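Local coordinates for protein amidase (Bacillus anthracis, PDB 5EWQ) that probably hydrolyses carboxylic amides to carboxylate and ammonia as a member of the amidase signature family, at residues 12-17 with 81-86; 85-90 with 209-214. All coordinates share one frame; numbering follows the deposited sequence.

Contact 1: 12-17 with 81-86; sequences PERIVY and NGITLN
Arg14 reaches across to 81-86 with an extended side chain that meets Ile83 at about a right angle. Its guanidinium presents an edge to the backbone carbonyl, and Ile83 O lies almost in the guanidinium plane. NH1 gives the main bond, 2.8 Å to Ile83 O with an N-H...O angle of 159°, while NH2 adds a weak, more bent one to the same oxygen. The methyl CD1 of Ile83 sits 3.6 Å from Arg14 NH2, beside the polar grip. The carbonyl held in this way belongs to a type II' beta turn, Asn81 to Thr84, which follows helix 64-79 and has Gly82 at its positive-phi corner. Within the turn Thr84 OG1 also bonds to Gly82 O, from above the carbonyl plane. Further along, Val16 and Asn86 slide past each other in opposite directions. With CG2 of Val16 set beside its own backbone N, that methyl comes 3.5 Å from Asn86 ND2 and 4.1 Å from Thr84 CG2. Asn86 ND2 also makes a weak bond of 3.3 Å to Ile15 O, and Asn86 OD1 accepts a hydrogen bond from Lys187, which binds Tyr17 O as well.

Contact 2: 85-90 with 209-214; sequences LNSVTE and ATVVAA
Packing of the loop leading into an edge strand, and of the strand's first residue, against the helix that begins in the Gly/Ser-rich signature of amidases brings Ser87 and Val88 up to Thr210 and Val211. The last turns of helix 206-213 meet the start of strand 88-91, an outermost strand of the large mixed sheet. Just after Val88 the strand carries a classic beta bulge, Thr89 and Glu90 both facing Lys165 of the adjoining strand 161-166.

The backbones come nearest at Ser87 and Thr210, whose CB atoms are both directed at the other segment. Ser87 CB lies 3.5 Å from Thr210 CB, and its OG is 3.6 Å from the Thr210 methyl CG2. Their hydroxyls are used in other directions: Ser87 OG bonds to Asp79 at the end of helix 64-79, whereas Thr210 OG1 is tied to Gln236, Asn190 and Ser206 O. The two residues thus meet largely through carbon, with their buried polar ends satisfied by third parties.

Two apolar contacts extend the interface from this pair. Val88 and Val211 cross at about a right angle, Val88 CG2 lying 4.1 Å from Val211 CG1. That branch of Val211 stands anti to its carbonyl carbon (chi1 -69°), which brings it to Val88 and to the border of Ser87 OG. Val211 rests on Ala220 of strand 219-223 too, while Ile75 of helix 64-79 adjoins Val88. Leu85 lays CD1 against both Thr210 CG2 (3.7 Å) and Ala214 CB (3.8 Å), four residues apart, Ala214 being the first residue past the helix.

How the contacts relate
From the N terminus, the loop 12-17 precedes four helices, 20-28, 35-45, 50-58 and 64-79, before contact 1 closes this largely helical excursion on 81-86. Contact 2 then starts where contact 1 ends, the two sharing Leu85 and Asn86, and closes a longer loop that takes in strands 118-122 and 161-166 before reaching helix 206-213. The loops therefore follow one another, overlapping at this short join, with neither nesting nor crossing. Asn86 faces the N-terminal loop, while Leu85 turns to the helix. In this way the chain between helix 64-79 and strand 88-91 links a surface N-terminal segment to the buried sheet-and-helix interior.

Contact 1: 12-17 with 81-86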
ATOM      1  N   PRO A  12      19.889  -4.467   2.314  1.00 32.65           N
ATOM      2  CA  PRO A  12      19.549  -4.028   0.958  1.00 29.11           C
ATOM      3  C   PRO A  12      20.753  -3.434   0.230  1.00 26.12           C
ATOM      4  O   PRO A  12      21.519  -2.674   0.820  1.00 40.54           O
ATOM      5  CB  PRO A  12      18.472  -2.968   1.192  1.00 24.34           C
ATOM      6  CG  PRO A  12      18.776  -2.426   2.544  1.00 23.33           C
ATOM      7  CD  PRO A  12      19.304  -3.587   3.342  1.00 29.66           C
ATOM      8  N   GLU A  13      20.912  -3.788  -1.041  1.00 32.38           N
ATOM      9  CA  GLU A  13      21.996  -3.257  -1.859  1.00 17.44           C
ATOM     10  C   GLU A  13      21.424  -2.488  -3.042  1.00 30.60           C
ATOM     11  O   GLU A  13      20.245  -2.616  -3.357  1.00 39.31           O
ATOM     12  CB  GLU A  13      22.904  -4.383  -2.353  1.00 26.16           C
ATOM     13  CG  GLU A  13      23.379  -5.329  -1.264  1.00 31.38           C
ATOM     14  CD  GLU A  13      24.270  -6.432  -1.801  1.00 43.63           C
ATOM     15  OE1 GLU A  13      24.248  -7.546  -1.236  1.00 43.39           O
ATOM     16  OE2 GLU A  13      24.994  -6.186  -2.789  1.00 48.28           O
ATOM     17  N   ARG A  14      22.258  -1.690  -3.700  1.00 33.67           N
ATOM     18  CA  ARG A  14      21.814  -0.965  -4.884  1.00 28.99           C
ATOM     19  C   ARG A  14      21.766  -1.890  -6.094  1.00 31.98           C
ATOM     20  O   ARG A  14      22.656  -1.870  -6.945  1.00 39.70           O
ATOM     21  CB  ARG A  14      22.719   0.235  -5.164  1.00 22.74           C
ATOM     22  CG  ARG A  14      22.412   1.439  -4.291  1.00 28.30           C
ATOM     23  CD  ARG A  14      23.111   2.690  -4.791  1.00 31.91           C
ATOM     24  NE  ARG A  14      22.680   3.875  -4.054  1.00 40.91           N
ATOM     25  CZ  ARG A  14      21.658   4.645  -4.413  1.00 35.51           C
ATOM     26  NH1 ARG A  14      20.961   4.357  -5.504  1.00 34.13           N
ATOM     27  NH2 ARG A  14      21.333   5.705  -3.684  1.00 28.68           N
ATOM     28  N   ILE A  15      20.714  -2.699  -6.159  1.00 35.49           N
ATOM     29  CA  ILE A  15      20.523  -3.635  -7.259  1.00 31.99           C
ATOM     30  C   ILE A  15      19.320  -3.229  -8.105  1.00 38.18           C
ATOM     31  O   ILE A  15      18.213  -3.075  -7.589  1.00 42.12           O
ATOM     32  CB  ILE A  15      20.320  -5.071  -6.747  1.00 28.75           C
ATOM     33  CG1 ILE A  15      21.476  -5.480  -5.833  1.00 29.95           C
ATOM     34  CG2 ILE A  15      20.194  -6.035  -7.910  1.00 21.38           C
ATOM     35  CD1 ILE A  15      21.327  -6.866  -5.250  1.00 36.57           C
ATOM     36  N   VAL A  16      19.544  -3.053  -9.404  1.00 40.50           N
ATOM     37  CA  VAL A  16      18.481  -2.647 -10.317  1.00 37.45           C
ATOM     38  C   VAL A  16      18.452  -3.528 -11.564  1.00 41.01           C
ATOM     39  O   VAL A  16      19.419  -3.576 -12.323  1.00 43.75           O
ATOM     40  CB  VAL A  16      18.638  -1.172 -10.746  1.00 32.41           C
ATOM     41  CG1 VAL A  16      17.605  -0.812 -11.802  1.00 32.37           C
ATOM     42  CG2 VAL A  16      18.517  -0.251  -9.542  1.00 29.84           C
ATOM     43  N   TYR A  17      17.334  -4.220 -11.767  1.00 42.07           N
ATOM     44  CA  TYR A  17      17.162  -5.093 -12.925  1.00 27.35           C
ATOM     45  C   TYR A  17      16.284  -4.443 -13.988  1.00 41.36           C
ATOM     46  O   TYR A  17      15.313  -3.759 -13.659  1.00 34.70           O
ATOM     47  CB  TYR A  17      16.539  -6.427 -12.509  1.00 25.53           C
ATOM     48  CG  TYR A  17      17.326  -7.207 -11.484  1.00 26.23           C
ATOM     49  CD1 TYR A  17      18.681  -7.457 -11.658  1.00 19.92           C
ATOM     50  CD2 TYR A  17      16.709  -7.693 -10.339  1.00 18.66           C
ATOM     51  CE1 TYR A  17      19.399  -8.175 -10.718  1.00 27.84           C
ATOM     52  CE2 TYR A  17      17.417  -8.409  -9.395  1.00 33.43           C
ATOM     53  CZ  TYR A  17      18.759  -8.648  -9.589  1.00 34.33           C
ATOM     54  OH  TYR A  17      19.467  -9.360  -8.648  1.00 40.41           O
ATOM     55  N   ASN A  81      17.022   6.862 -12.326  1.00 45.89           N
ATOM     56  CA  ASN A  81      18.273   7.608 -12.410  1.00 46.79           C
ATOM     57  C   ASN A  81      18.473   8.472 -11.173  1.00 47.84           C
ATOM     58  O   ASN A  81      17.640   8.469 -10.267  1.00 46.77           O
ATOM     59  CB  ASN A  81      18.308   8.474 -13.670  1.00 54.26           C
ATOM     60  CG  ASN A  81      18.411   7.653 -14.941  1.00 59.68           C
ATOM     61  OD1 ASN A  81      19.483   7.153 -15.284  1.00 54.53           O
ATOM     62  ND2 ASN A  81      17.296   7.514 -15.649  1.00 63.77           N
ATOM     63  N   GLY A  82      19.577   9.210 -11.139  1.00 51.80           N
ATOM     64  CA  GLY A  82      19.900  10.045  -9.998  1.00 42.14           C
ATOM     65  C   GLY A  82      20.051   9.225  -8.732  1.00 51.34           C
ATOM     66  O   GLY A  82      20.905   8.343  -8.655  1.00 37.80           O
ATOM     67  N   ILE A  83      19.209   9.510  -7.743  1.00 51.33           N
ATOM     68  CA  ILE A  83      19.230   8.775  -6.484  1.00 39.21           C
ATOM     69  C   ILE A  83      18.802   7.323  -6.712  1.00 36.71           C
ATOM     70  O   ILE A  83      19.164   6.432  -5.941  1.00 39.46           O
ATOM     71  CB  ILE A  83      18.319   9.447  -5.424  1.00 35.41           C
ATOM     72  CG1 ILE A  83      18.565   8.851  -4.035  1.00 47.39           C
ATOM     73  CG2 ILE A  83      16.852   9.352  -5.819  1.00 38.65           C
ATOM     74  CD1 ILE A  83      19.971   9.066  -3.520  1.00 48.65           C
ATOM     75  N   THR A  84      18.044   7.102  -7.786  1.00 42.14           N
ATOM     76  CA  THR A  84      17.632   5.767  -8.223  1.00 35.62           C
ATOM     77  C   THR A  84      16.976   4.962  -7.104  1.00 33.60           C
ATOM     78  O   THR A  84      17.554   4.003  -6.593  1.00 41.04           O
ATOM     79  CB  THR A  84      18.828   4.970  -8.785  1.00 36.71           C
ATOM     80  OG1 THR A  84      19.663   5.840  -9.561  1.00 34.76           O
ATOM     81  CG2 THR A  84      18.346   3.819  -9.660  1.00 30.37           C
ATOM     82  N   LEU A  85      15.764   5.359  -6.728  1.00 40.43           N
ATOM     83  CA  LEU A  85      15.034   4.684  -5.660  1.00 33.07           C
ATOM     84  C   LEU A  85      14.566   3.301  -6.099  1.00 34.54           C
ATOM     85  O   LEU A  85      14.391   2.407  -5.270  1.00 35.59           O
ATOM     86  CB  LEU A  85      13.837   5.525  -5.215  1.00 27.63           C
ATOM     87  CG  LEU A  85      14.153   6.943  -4.735  1.00 29.56           C
ATOM     88  CD1 LEU A  85      12.879   7.676  -4.341  1.00 30.46           C
ATOM     89  CD2 LEU A  85      15.138   6.916  -3.578  1.00 28.65           C
ATOM     90  N   ASN A  86      14.370   3.140  -7.407  1.00 28.72           N
ATOM     91  CA  ASN A  86      13.932   1.876  -7.992  1.00 24.92           C
ATOM     92  C   ASN A  86      12.666   1.347  -7.328  1.00 32.77           C
ATOM     93  O   ASN A  86      12.675   0.280  -6.711  1.00 30.26           O
ATOM     94  CB  ASN A  86      15.047   0.830  -7.902  1.00 24.88           C
ATOM     95  CG  ASN A  86      14.804  -0.362  -8.809  1.00 37.74           C
ATOM     96  OD1 ASN A  86      14.062  -0.272  -9.786  1.00 39.47           O
ATOM     97  ND2 ASN A  86      15.434  -1.488  -8.490  1.00 39.75           N
TER

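Contact 2: 85-90 with 209-214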
ATOM      1  N   LEU A  85      15.764   5.359  -6.728  1.00 40.43           N
ATOM      2  CA  LEU A  85      15.034   4.684  -5.660  1.00 33.07           C
ATOM      3  C   LEU A  85      14.566   3.301  -6.099  1.00 34.54           C
ATOM      4  O   LEU A  85      14.391   2.407  -5.270  1.00 35.59           O
ATOM      5  CB  LEU A  85      13.837   5.525  -5.215  1.00 27.63           C
ATOM      6  CG  LEU A  85      14.153   6.943  -4.735  1.00 29.56           C
ATOM      7  CD1 LEU A  85      12.879   7.676  -4.341  1.00 30.46           C
ATOM      8  CD2 LEU A  85      15.138   6.916  -3.578  1.00 28.65           C
ATOM      9  N   ASN A  86      14.370   3.140  -7.407  1.00 28.72           N
ATOM     10  CA  ASN A  86      13.932   1.876  -7.992  1.00 24.92           C
ATOM     11  C   ASN A  86      12.666   1.347  -7.328  1.00 32.77           C
ATOM     12  O   ASN A  86      12.675   0.280  -6.711  1.00 30.26           O
ATOM     13  CB  ASN A  86      15.047   0.830  -7.902  1.00 24.88           C
ATOM     14  CG  ASN A  86      14.804  -0.362  -8.809  1.00 37.74           C
ATOM     15  OD1 ASN A  86      14.062  -0.272  -9.786  1.00 39.47           O
ATOM     16  ND2 ASN A  86      15.434  -1.488  -8.490  1.00 39.75           N
ATOM     17  N   SER A  87      11.580   2.102  -7.451  1.00 35.00           N
ATOM     18  CA  SER A  87      10.322   1.742  -6.810  1.00 23.89           C
ATOM     19  C   SER A  87       9.219   1.486  -7.829  1.00 36.08           C
ATOM     20  O   SER A  87       8.096   1.135  -7.464  1.00 43.89           O
ATOM     21  CB  SER A  87       9.886   2.840  -5.842  1.00 24.59           C
ATOM     22  OG  SER A  87       9.627   4.050  -6.532  1.00 35.42           O
ATOM     23  N   VAL A  88       9.543   1.665  -9.104  1.00 35.47           N
ATOM     24  CA  VAL A  88       8.574   1.467 -10.176  1.00 34.29           C
ATOM     25  C   VAL A  88       8.946   0.268 -11.041  1.00 32.19           C
ATOM     26  O   VAL A  88      10.047   0.204 -11.586  1.00 36.73           O
ATOM     27  CB  VAL A  88       8.461   2.717 -11.066  1.00 30.51           C
ATOM     28  CG1 VAL A  88       7.471   2.479 -12.191  1.00 32.01           C
ATOM     29  CG2 VAL A  88       8.052   3.921 -10.234  1.00 31.80           C
ATOM     30  N   THR A  89       8.022  -0.682 -11.159  1.00 29.78           N
ATOM     31  CA  THR A  89       8.249  -1.867 -11.977  1.00 31.94           C
ATOM     32  C   THR A  89       7.754  -1.663 -13.402  1.00 38.75           C
ATOM     33  O   THR A  89       8.431  -2.030 -14.360  1.00 43.86           O
ATOM     34  CB  THR A  89       7.554  -3.110 -11.390  1.00 30.15           C
ATOM     35  OG1 THR A  89       6.175  -2.814 -11.133  1.00 24.69           O
ATOM     36  CG2 THR A  89       8.226  -3.539 -10.098  1.00 32.54           C
ATOM     37  N   GLU A  90       6.571  -1.076 -13.537  1.00 35.99           N
ATOM     38  CA  GLU A  90       5.958  -0.917 -14.846  1.00 34.05           C
ATOM     39  C   GLU A  90       5.437   0.497 -15.073  1.00 34.44           C
ATOM     40  O   GLU A  90       5.059   1.191 -14.129  1.00 34.12           O
ATOM     41  CB  GLU A  90       4.817  -1.921 -15.018  1.00 38.70           C
ATOM     42  CG  GLU A  90       4.730  -2.520 -16.408  1.00 61.45           C
ATOM     43  CD  GLU A  90       5.854  -3.500 -16.685  1.00 55.13           C
ATOM     44  OE1 GLU A  90       6.303  -3.579 -17.849  1.00 68.70           O
ATOM     45  OE2 GLU A  90       6.285  -4.193 -15.738  1.00 34.80           O
ATOM     46  N   ALA A 209       4.516   2.925  -1.363  1.00 31.68           N
ATOM     47  CA  ALA A 209       4.804   3.958  -0.377  1.00 30.63           C
ATOM     48  C   ALA A 209       5.754   5.002  -0.951  1.00 30.69           C
ATOM     49  O   ALA A 209       5.652   6.186  -0.639  1.00 38.33           O
ATOM     50  CB  ALA A 209       5.395   3.341   0.881  1.00 26.72           C
ATOM     51  N   THR A 210       6.675   4.553  -1.797  1.00 29.61           N
ATOM     52  CA  THR A 210       7.717   5.419  -2.333  1.00 38.62           C
ATOM     53  C   THR A 210       7.194   6.378  -3.399  1.00 39.09           C
ATOM     54  O   THR A 210       7.589   7.543  -3.441  1.00 50.59           O
ATOM     55  CB  THR A 210       8.871   4.592  -2.930  1.00 31.47           C
ATOM     56  OG1 THR A 210       9.296   3.602  -1.985  1.00 35.03           O
ATOM     57  CG2 THR A 210      10.047   5.488  -3.284  1.00 25.47           C
ATOM     58  N   VAL A 211       6.303   5.886  -4.255  1.00 42.07           N
ATOM     59  CA  VAL A 211       5.782   6.682  -5.363  1.00 39.40           C
ATOM     60  C   VAL A 211       5.015   7.914  -4.886  1.00 46.90           C
ATOM     61  O   VAL A 211       4.989   8.936  -5.570  1.00 58.28           O
ATOM     62  CB  VAL A 211       4.868   5.843  -6.280  1.00 29.18           C
ATOM     63  CG1 VAL A 211       5.683   4.810  -7.038  1.00 36.82           C
ATOM     64  CG2 VAL A 211       3.765   5.174  -5.475  1.00 29.22           C
ATOM     65  N   VAL A 212       4.395   7.820  -3.715  1.00 34.69           N
ATOM     66  CA  VAL A 212       3.675   8.958  -3.155  1.00 38.65           C
ATOM     67  C   VAL A 212       4.588   9.774  -2.247  1.00 48.25           C
ATOM     68  O   VAL A 212       4.364  10.965  -2.039  1.00 55.54           O
ATOM     69  CB  VAL A 212       2.422   8.517  -2.369  1.00 34.19           C
ATOM     70  CG1 VAL A 212       1.352   8.000  -3.321  1.00 34.64           C
ATOM     71  CG2 VAL A 212       2.781   7.464  -1.333  1.00 34.76           C
ATOM     72  N   ALA A 213       5.624   9.133  -1.717  1.00 44.25           N
ATOM     73  CA  ALA A 213       6.591   9.822  -0.870  1.00 43.45           C
ATOM     74  C   ALA A 213       7.503  10.712  -1.707  1.00 33.35           C
ATOM     75  O   ALA A 213       7.812  11.837  -1.319  1.00 50.16           O
ATOM     76  CB  ALA A 213       7.412   8.821  -0.074  1.00 30.98           C
ATOM     77  N   ALA A 214       7.926  10.201  -2.858  1.00 32.37           N
ATOM     78  CA  ALA A 214       8.835  10.929  -3.735  1.00 40.34           C
ATOM     79  C   ALA A 214       8.078  11.673  -4.831  1.00 46.84           C
ATOM     80  O   ALA A 214       8.679  12.151  -5.794  1.00 59.69           O
ATOM     81  CB  ALA A 214       9.851   9.980  -4.347  1.00 39.69           C
TER